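Local coordinates for glycosylation Associate Protein 3 (Streptococcus agalactiae serotype V, PDB 6OYC) that probably acts, as part of the Gap1-Gap2-Gap3 complex of the accessory Sec system, in the glycosylation and secretion of a bacterial surface adhesin, at residues N75-L80 / T132-K137; V81-V86 / A126-F131; V163-L168 / K223-A228. All blocks are in the same frame, centred on the assembly; numbering follows the deposited sequence.

Interaction 1 (N75-L80 / T132-K137)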
loop_
_atom_site.group_PDB
_atom_site.type_symbol
_atom_site.label_atom_id
_atom_site.label_comp_id
_atom_site.label_asym_id
_atom_site.label_seq_id
_atom_site.Cartn_x
_atom_site.Cartn_y
_atom_site.Cartn_z
ATOM N N ASN C 75 8.471 -9.054 -1.917
ATOM C CA ASN C 75 8.680 -8.455 -0.607
ATOM C C ASN C 75 8.216 -9.472 0.429
ATOM O O ASN C 75 7.011 -9.646 0.630
ATOM C CB ASN C 75 7.930 -7.131 -0.476
ATOM C CG ASN C 75 8.439 -6.296 0.677
ATOM O OD1 ASN C 75 8.740 -6.829 1.751
ATOM N ND2 ASN C 75 8.561 -4.984 0.462
ATOM N N ALA C 76 9.180 -10.135 1.075
ATOM C CA ALA C 76 8.943 -11.146 2.096
ATOM C C ALA C 76 10.111 -11.144 3.081
ATOM O O ALA C 76 11.172 -10.581 2.812
ATOM C CB ALA C 76 8.768 -12.545 1.485
ATOM N N GLU C 77 9.910 -11.791 4.232
ATOM C CA GLU C 77 10.928 -11.908 5.272
ATOM C C GLU C 77 11.127 -13.378 5.584
ATOM O O GLU C 77 10.169 -14.052 5.976
ATOM C CB GLU C 77 10.512 -11.161 6.550
ATOM C CG GLU C 77 10.629 -9.653 6.495
ATOM C CD GLU C 77 9.815 -8.961 7.573
ATOM O OE1 GLU C 77 9.000 -8.082 7.226
ATOM O OE2 GLU C 77 9.985 -9.285 8.767
ATOM N N LEU C 78 12.361 -13.868 5.468
ATOM C CA LEU C 78 12.618 -15.287 5.709
ATOM C C LEU C 78 14.092 -15.524 6.017
ATOM O O LEU C 78 14.938 -14.648 5.825
ATOM C CB LEU C 78 12.190 -16.142 4.513
ATOM C CG LEU C 78 12.801 -15.922 3.123
ATOM C CD1 LEU C 78 12.393 -17.073 2.217
ATOM C CD2 LEU C 78 12.380 -14.602 2.502
ATOM N N ASP C 79 14.391 -16.750 6.474
ATOM C CA ASP C 79 15.773 -17.169 6.746
ATOM C C ASP C 79 16.501 -17.609 5.479
ATOM O O ASP C 79 17.384 -16.909 4.967
ATOM C CB ASP C 79 15.780 -18.306 7.777
ATOM C CG ASP C 79 15.829 -17.806 9.204
ATOM O OD1 ASP C 79 15.821 -16.566 9.401
ATOM O OD2 ASP C 79 15.886 -18.650 10.128
ATOM N N LEU C 80 16.160 -18.788 4.978
ATOM C CA LEU C 80 16.828 -19.327 3.800
ATOM C C LEU C 80 16.110 -18.772 2.573
ATOM O O LEU C 80 15.025 -19.237 2.205
ATOM C CB LEU C 80 16.843 -20.854 3.847
ATOM C CG LEU C 80 17.045 -21.649 2.554
ATOM C CD1 LEU C 80 18.454 -21.409 2.001
ATOM C CD2 LEU C 80 16.828 -23.132 2.831
ATOM N N THR C 132 7.299 -14.588 6.500
ATOM C CA THR C 132 6.235 -13.591 6.430
ATOM C C THR C 132 6.213 -13.020 5.022
ATOM O O THR C 132 7.183 -12.392 4.590
ATOM C CB THR C 132 6.431 -12.459 7.447
ATOM O OG1 THR C 132 6.343 -12.983 8.775
ATOM C CG2 THR C 132 5.348 -11.387 7.269
ATOM N N PHE C 133 5.109 -13.229 4.315
ATOM C CA PHE C 133 4.925 -12.691 2.975
ATOM C C PHE C 133 4.171 -11.371 3.058
ATOM O O PHE C 133 3.147 -11.276 3.745
ATOM C CB PHE C 133 4.163 -13.675 2.089
ATOM C CG PHE C 133 3.781 -13.111 0.749
ATOM C CD1 PHE C 133 4.693 -13.110 -0.302
ATOM C CD2 PHE C 133 2.517 -12.565 0.541
ATOM C CE1 PHE C 133 4.342 -12.581 -1.539
ATOM C CE2 PHE C 133 2.164 -12.044 -0.681
ATOM C CZ PHE C 133 3.071 -12.053 -1.728
ATOM N N HIS C 134 4.673 -10.361 2.354
ATOM C CA HIS C 134 4.025 -9.050 2.313
ATOM C C HIS C 134 3.295 -8.828 0.998
ATOM O O HIS C 134 2.084 -8.598 0.998
ATOM C CB HIS C 134 5.052 -7.932 2.550
ATOM C CG HIS C 134 5.738 -8.038 3.871
ATOM N ND1 HIS C 134 5.053 -7.957 5.066
ATOM C CD2 HIS C 134 7.034 -8.263 4.192
ATOM C CE1 HIS C 134 5.902 -8.110 6.067
ATOM N NE2 HIS C 134 7.109 -8.301 5.565
ATOM N N TYR C 135 4.009 -8.885 -0.124
ATOM C CA TYR C 135 3.381 -8.607 -1.408
ATOM C C TYR C 135 4.359 -8.908 -2.531
ATOM O O TYR C 135 5.560 -9.110 -2.319
ATOM C CB TYR C 135 2.895 -7.156 -1.510
ATOM C CG TYR C 135 3.963 -6.101 -1.326
ATOM C CD1 TYR C 135 4.883 -5.820 -2.334
ATOM C CD2 TYR C 135 4.032 -5.356 -0.145
ATOM C CE1 TYR C 135 5.855 -4.831 -2.171
ATOM C CE2 TYR C 135 5.001 -4.364 0.027
ATOM C CZ TYR C 135 5.909 -4.106 -0.983
ATOM O OH TYR C 135 6.870 -3.127 -0.802
ATOM N N LEU C 136 3.820 -8.928 -3.737
ATOM C CA LEU C 136 4.613 -8.856 -4.944
ATOM C C LEU C 136 4.330 -7.517 -5.605
ATOM O O LEU C 136 3.239 -6.955 -5.448
ATOM C CB LEU C 136 4.290 -9.997 -5.904
ATOM C CG LEU C 136 4.407 -11.445 -5.414
ATOM C CD1 LEU C 136 4.012 -12.367 -6.536
ATOM C CD2 LEU C 136 5.810 -11.793 -4.968
ATOM N N LYS C 137 5.324 -7.004 -6.335
ATOM C CA LYS C 137 5.176 -5.780 -7.113
ATOM C C LYS C 137 5.502 -6.067 -8.572
ATOM O O LYS C 137 6.601 -6.540 -8.895
ATOM C CB LYS C 137 6.069 -4.660 -6.573
ATOM C CG LYS C 137 5.852 -3.298 -7.225
ATOM C CD LYS C 137 6.668 -2.234 -6.499
ATOM C CE LYS C 137 6.686 -0.928 -7.249
ATOM N NZ LYS C 137 7.706 0.008 -6.691
#
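Asn75 meets Tyr135 with its CB, which lies over one face of the tyrosine ring, 3.7 Å from the ring centroid, a CH-pi contact. With its CG anti to the backbone N (chi1 -163°), Asn75 carries its amide along the ring toward the phenol end, and amide and ring planes stand 56° apart. Next along the strand, His134 NE2 donates to Glu77 OE1 at 2.5 Å. The oxygen lies near the plane of the imidazole, whereas the histidine nitrogen sits well above the carboxylate plane. The other ring nitrogen, ND1, is bonded to Ser29 OG, and the two bonds together fix the ring's rotation. Ala76 turns to the other face of the sheet, toward Phe133 and Leu84.

Behind these side chains, the backbone O of Asn75 takes two donors, His134 N at 3.0 Å and Tyr135 N at 3.2 Å. Asn75 N returns a bond to Tyr135 O, and Glu77 and Thr132 exchange a reciprocal pair. Two consecutive residues, His134 and Tyr135, thus face one, Asn75: a classic beta bulge between neighbouring antiparallel strands of the beta domain of this accessory Sec family.

Interaction 2 (V81-V86 / A126-F131)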
loop_
_atom_site.group_PDB
_atom_site.type_symbol
_atom_site.label_atom_id
_atom_site.label_comp_id
_atom_site.label_asym_id
_atom_site.label_seq_id
_atom_site.Cartn_x
_atom_site.Cartn_y
_atom_site.Cartn_z
ATOM N N VAL C 81 16.744 -17.787 1.935
ATOM C CA VAL C 81 16.102 -17.017 0.872
ATOM C C VAL C 81 15.706 -17.910 -0.301
ATOM O O VAL C 81 14.629 -17.744 -0.886
ATOM C CB VAL C 81 17.018 -15.868 0.419
ATOM C CG1 VAL C 81 16.291 -14.946 -0.572
ATOM C CG2 VAL C 81 17.514 -15.081 1.634
ATOM N N SER C 82 16.553 -18.881 -0.651
ATOM C CA SER C 82 16.296 -19.723 -1.817
ATOM C C SER C 82 14.988 -20.513 -1.718
ATOM O O SER C 82 14.455 -20.940 -2.752
ATOM C CB SER C 82 17.474 -20.690 -2.019
ATOM O OG SER C 82 17.473 -21.747 -1.061
ATOM N N SER C 83 14.449 -20.701 -0.508
ATOM C CA SER C 83 13.375 -21.658 -0.268
ATOM C C SER C 83 11.968 -21.078 -0.416
ATOM O O SER C 83 10.997 -21.825 -0.249
ATOM C CB SER C 83 13.524 -22.279 1.128
ATOM O OG SER C 83 13.205 -21.332 2.137
ATOM N N LEU C 84 11.821 -19.785 -0.717
ATOM C CA LEU C 84 10.525 -19.220 -1.100
ATOM C C LEU C 84 10.678 -18.506 -2.433
ATOM O O LEU C 84 11.259 -17.420 -2.489
ATOM C CB LEU C 84 9.975 -18.253 -0.047
ATOM C CG LEU C 84 8.555 -17.747 -0.363
ATOM C CD1 LEU C 84 7.503 -18.857 -0.177
ATOM C CD2 LEU C 84 8.171 -16.502 0.436
ATOM N N PHE C 85 10.129 -19.082 -3.501
ATOM C CA PHE C 85 10.301 -18.489 -4.818
ATOM C C PHE C 85 8.955 -18.289 -5.514
ATOM O O PHE C 85 7.890 -18.665 -5.011
ATOM C CB PHE C 85 11.278 -19.310 -5.682
ATOM C CG PHE C 85 10.791 -20.679 -6.050
ATOM C CD1 PHE C 85 11.056 -21.770 -5.225
ATOM C CD2 PHE C 85 10.107 -20.891 -7.238
ATOM C CE1 PHE C 85 10.609 -23.048 -5.563
ATOM C CE2 PHE C 85 9.665 -22.163 -7.589
ATOM C CZ PHE C 85 9.919 -23.247 -6.750
ATOM N N VAL C 86 9.023 -17.642 -6.679
ATOM C CA VAL C 86 7.853 -17.177 -7.399
ATOM C C VAL C 86 7.960 -17.641 -8.848
ATOM O O VAL C 86 8.987 -17.436 -9.503
ATOM C CB VAL C 86 7.705 -15.642 -7.316
ATOM C CG1 VAL C 86 6.509 -15.172 -8.109
ATOM C CG2 VAL C 86 7.554 -15.198 -5.871
ATOM N N ALA C 126 9.683 -24.053 -0.972
ATOM C CA ALA C 126 10.683 -25.082 -1.235
ATOM C C ALA C 126 11.395 -25.509 0.050
ATOM O O ALA C 126 12.604 -25.295 0.196
ATOM C CB ALA C 126 11.694 -24.577 -2.268
ATOM N N GLY C 127 10.652 -26.103 0.986
ATOM C CA GLY C 127 11.205 -26.574 2.242
ATOM C C GLY C 127 11.318 -25.555 3.362
ATOM O O GLY C 127 11.952 -25.860 4.379
ATOM N N CYS C 128 10.718 -24.371 3.227
ATOM C CA CYS C 128 10.851 -23.335 4.244
ATOM C C CYS C 128 9.896 -23.562 5.414
ATOM O O CYS C 128 8.726 -23.906 5.229
ATOM C CB CYS C 128 10.603 -21.952 3.642
ATOM S SG CYS C 128 10.713 -20.615 4.849
ATOM N N SER C 129 10.400 -23.336 6.625
ATOM C CA SER C 129 9.633 -23.581 7.840
ATOM C C SER C 129 8.884 -22.354 8.342
ATOM O O SER C 129 7.829 -22.499 8.974
ATOM C CB SER C 129 10.562 -24.085 8.948
ATOM O OG SER C 129 10.913 -25.437 8.713
ATOM N N ASP C 130 9.418 -21.158 8.105
ATOM C CA ASP C 130 8.816 -19.929 8.598
ATOM C C ASP C 130 9.131 -18.803 7.632
ATOM O O ASP C 130 10.288 -18.618 7.249
ATOM C CB ASP C 130 9.344 -19.512 9.976
ATOM C CG ASP C 130 9.220 -20.590 11.002
ATOM O OD1 ASP C 130 10.046 -21.521 10.967
ATOM O OD2 ASP C 130 8.327 -20.493 11.873
ATOM N N PHE C 131 8.105 -18.039 7.272
ATOM C CA PHE C 131 8.306 -16.788 6.558
ATOM C C PHE C 131 7.092 -15.887 6.755
ATOM O O PHE C 131 6.001 -16.351 7.112
ATOM C CB PHE C 131 8.576 -17.035 5.067
ATOM C CG PHE C 131 7.407 -17.640 4.318
ATOM C CD1 PHE C 131 6.394 -16.835 3.819
ATOM C CD2 PHE C 131 7.339 -18.999 4.098
ATOM C CE1 PHE C 131 5.332 -17.386 3.128
ATOM C CE2 PHE C 131 6.274 -19.557 3.399
ATOM C CZ PHE C 131 5.273 -18.754 2.920
#
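Two turns at one end of the beta domain of this accessory Sec protein come together here: the 3-10 turn of 81-83, which leads into strand 84-91, and the loop of 126-129, which joins strand 118-125 to strand 130-140. A single backbone hydrogen bond crosses between them, from Ala126 N to Ser83 O at 2.7 Å. It carries on from the antiparallel pairing of strands 84-91 and 118-125, in which Phe85 is bonded through its backbone to Ile124. Ala126 then sets its methyl at the edge of the Phe85 ring, near the ring plane, with CB 3.8 Å from CE1.

On the inner side, Leu84 reaches across to Phe131 at about a right angle. Its two methyls spread over the ring: CD1 sits over the face, 4.0 Å from the centroid, while CD2 lies 3.8 Å from CD1 of Phe131. Leu84 and the nearby Leu43 come from the four-stranded sheet; Phe131, Phe32 stacked on it, and Leu78 come from the sheet of strands 130-140, 29-33 and 69-78, so the contact lies between the two sheets. Gly127 turns the loop with a positive phi (85°), where a side chain would press on the preceding carbonyl. Ser83 OG, held by a hydrogen bond to Leu80 O just before the turn, lies close against the loop, 3.1 Å from Cys128 CB.

Interaction 3 (V163-L168 / K223-A228)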
loop_
_atom_site.group_PDB
_atom_site.type_symbol
_atom_site.label_atom_id
_atom_site.label_comp_id
_atom_site.label_asym_id
_atom_site.label_seq_id
_atom_site.Cartn_x
_atom_site.Cartn_y
_atom_site.Cartn_z
ATOM N N VAL C 163 4.572 29.155 8.434
ATOM C CA VAL C 163 3.740 28.012 8.084
ATOM C C VAL C 163 4.645 26.833 7.760
ATOM O O VAL C 163 5.667 26.985 7.077
ATOM C CB VAL C 163 2.807 28.334 6.895
ATOM C CG1 VAL C 163 1.818 27.208 6.660
ATOM C CG2 VAL C 163 2.073 29.644 7.129
ATOM N N LEU C 164 4.285 25.664 8.274
ATOM C CA LEU C 164 4.818 24.400 7.790
ATOM C C LEU C 164 3.683 23.617 7.139
ATOM O O LEU C 164 2.669 23.321 7.788
ATOM C CB LEU C 164 5.455 23.588 8.913
ATOM C CG LEU C 164 5.926 22.230 8.415
ATOM C CD1 LEU C 164 7.018 22.390 7.361
ATOM C CD2 LEU C 164 6.388 21.370 9.578
ATOM N N ASN C 165 3.845 23.307 5.859
ATOM C CA ASN C 165 2.882 22.500 5.119
ATOM C C ASN C 165 3.490 21.117 4.925
ATOM O O ASN C 165 4.455 20.951 4.175
ATOM C CB ASN C 165 2.516 23.164 3.798
ATOM C CG ASN C 165 1.774 24.473 4.001
ATOM O OD1 ASN C 165 0.815 24.544 4.779
ATOM N ND2 ASN C 165 2.223 25.521 3.313
ATOM N N LEU C 166 2.948 20.140 5.639
ATOM C CA LEU C 166 3.440 18.769 5.628
ATOM C C LEU C 166 2.562 17.957 4.685
ATOM O O LEU C 166 1.371 17.776 4.946
ATOM C CB LEU C 166 3.400 18.190 7.038
ATOM C CG LEU C 166 4.660 17.515 7.551
ATOM C CD1 LEU C 166 5.861 18.443 7.362
ATOM C CD2 LEU C 166 4.478 17.149 9.009
ATOM N N LEU C 167 3.136 17.481 3.589
ATOM C CA LEU C 167 2.407 16.650 2.634
ATOM C C LEU C 167 2.709 15.183 2.923
ATOM O O LEU C 167 3.833 14.714 2.706
ATOM C CB LEU C 167 2.764 16.991 1.190
ATOM C CG LEU C 167 1.960 16.110 0.232
ATOM C CD1 LEU C 167 0.480 16.391 0.423
ATOM C CD2 LEU C 167 2.358 16.338 -1.211
ATOM N N LEU C 168 1.698 14.464 3.394
ATOM C CA LEU C 168 1.822 13.039 3.681
ATOM C C LEU C 168 1.740 12.283 2.358
ATOM O O LEU C 168 0.695 12.288 1.699
ATOM C CB LEU C 168 0.727 12.604 4.652
ATOM C CG LEU C 168 0.998 12.552 6.164
ATOM C CD1 LEU C 168 1.794 13.748 6.637
ATOM C CD2 LEU C 168 -0.303 12.428 6.966
ATOM N N LYS C 223 2.545 27.628 12.392
ATOM C CA LYS C 223 1.354 26.892 11.998
ATOM C C LYS C 223 1.775 25.670 11.191
ATOM O O LYS C 223 2.552 25.787 10.236
ATOM C CB LYS C 223 0.406 27.766 11.176
ATOM C CG LYS C 223 -0.877 27.049 10.737
ATOM C CD LYS C 223 -1.549 26.341 11.923
ATOM C CE LYS C 223 -2.814 25.587 11.526
ATOM N NZ LYS C 223 -3.439 24.971 12.742
ATOM N N ILE C 224 1.286 24.501 11.594
ATOM C CA ILE C 224 1.511 23.261 10.864
ATOM C C ILE C 224 0.190 22.819 10.251
ATOM O O ILE C 224 -0.816 22.657 10.954
ATOM C CB ILE C 224 2.096 22.167 11.764
ATOM C CG1 ILE C 224 3.425 22.634 12.363
ATOM C CG2 ILE C 224 2.293 20.857 10.969
ATOM C CD1 ILE C 224 4.118 21.569 13.202
ATOM N N ASN C 225 0.190 22.648 8.937
ATOM C CA ASN C 225 -0.899 22.007 8.220
ATOM C C ASN C 225 -0.417 20.647 7.728
ATOM O O ASN C 225 0.680 20.535 7.164
ATOM C CB ASN C 225 -1.368 22.864 7.048
ATOM C CG ASN C 225 -1.814 24.237 7.479
ATOM O OD1 ASN C 225 -2.810 24.384 8.183
ATOM N ND2 ASN C 225 -1.087 25.259 7.039
ATOM N N VAL C 226 -1.215 19.617 7.968
ATOM C CA VAL C 226 -0.920 18.272 7.490
ATOM C C VAL C 226 -1.918 17.965 6.380
ATOM O O VAL C 226 -3.130 17.890 6.626
ATOM C CB VAL C 226 -0.976 17.245 8.626
ATOM C CG1 VAL C 226 -0.699 15.857 8.095
ATOM C CG2 VAL C 226 0.046 17.612 9.709
ATOM N N ILE C 227 -1.402 17.849 5.148
ATOM C CA ILE C 227 -2.186 17.632 3.933
ATOM C C ILE C 227 -2.019 16.188 3.470
ATOM O O ILE C 227 -0.898 15.661 3.434
ATOM C CB ILE C 227 -1.747 18.589 2.810
ATOM C CG1 ILE C 227 -1.833 20.044 3.271
ATOM C CG2 ILE C 227 -2.560 18.355 1.541
ATOM C CD1 ILE C 227 -0.553 20.805 3.034
ATOM N N ALA C 228 -3.131 15.563 3.075
ATOM C CA ALA C 228 -3.100 14.228 2.489
ATOM C C ALA C 228 -4.097 14.128 1.339
ATOM O O ALA C 228 -5.016 14.939 1.213
ATOM C CB ALA C 228 -3.401 13.160 3.532
#
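Leu168 and Val226 form the tightest apolar meeting of this strand pair: CG1 of Val226 fits between the two methyls of the leucine, 3.6 Å from both CD1 and CD2. On the face that Val226 shares, Leu166 and Ile224 point toward helix 206-218, where both touch Leu212; Ile224 reaches on to Ala215 and Leu216. CB of Leu164 lies 4.1 Å from CG1 of Ile224, which continues this oily layer along the strands.

The reverse face carries Leu167 and Ile227, whose side chains cross at about a right angle, with CD1 of the leucine 3.8 Å from CG2 of the isoleucine. Farther along, CD1 of Ile227 comes up against CB of Asn165, and there the character changes. Asn165 and Asn225 lie side by side, pointing the same way, their amide planes only 18° apart. Both have CG anti to the carbonyl carbon (chi1 -66° and -58°), and this shared setting brings Asn225 ND2 to Asn165 OD1 at 3.0 Å. The bond is nearly straight along the acceptor's C=O, and the acceptor lies in the amide plane of Asn225. Asn165 ND2 passes the chain of bonds on to Lys189 O. Beyond this amide pair, Val163 CG1 flanks Asn225 ND2, and Lys223 leads away from strand 163-168, its NZ bonded to Arg246 O and Thr248 OG1.

Backbone bonds run through the middle in the staggered parallel pattern: Leu164, Leu166 and Leu168 donate from one strand, Asn225 and Ile227 from the other. Flanked by strands 191-193 and 248-251, these are inner strands of a five-stranded parallel sheet, consistent with an alpha/beta fold in which helix 206-218 packs on the Leu166 and Ile224 face just before strand 223-227.

Interactions 1 and 2 belong to one beta domain: both draw on strand 130-140, interaction 2 lies nested in the chain loop that interaction 1 closes, and they touch where Leu78 packs on Leu84 and Phe131. Interaction 3 stands apart, its centre about 33 Å from that of interaction 1 and about 43 Å from that of interaction 2, on the other side of the chain's centre. Of the three it is the most buried, a regular parallel ladder with an apolar face on a helix. The partly buried contacts differ from it: in interaction 1 a bulged antiparallel pair bears histidine, carboxylate and tyrosine, and in interaction 2 two turns share one backbone bond and an aromatic contact.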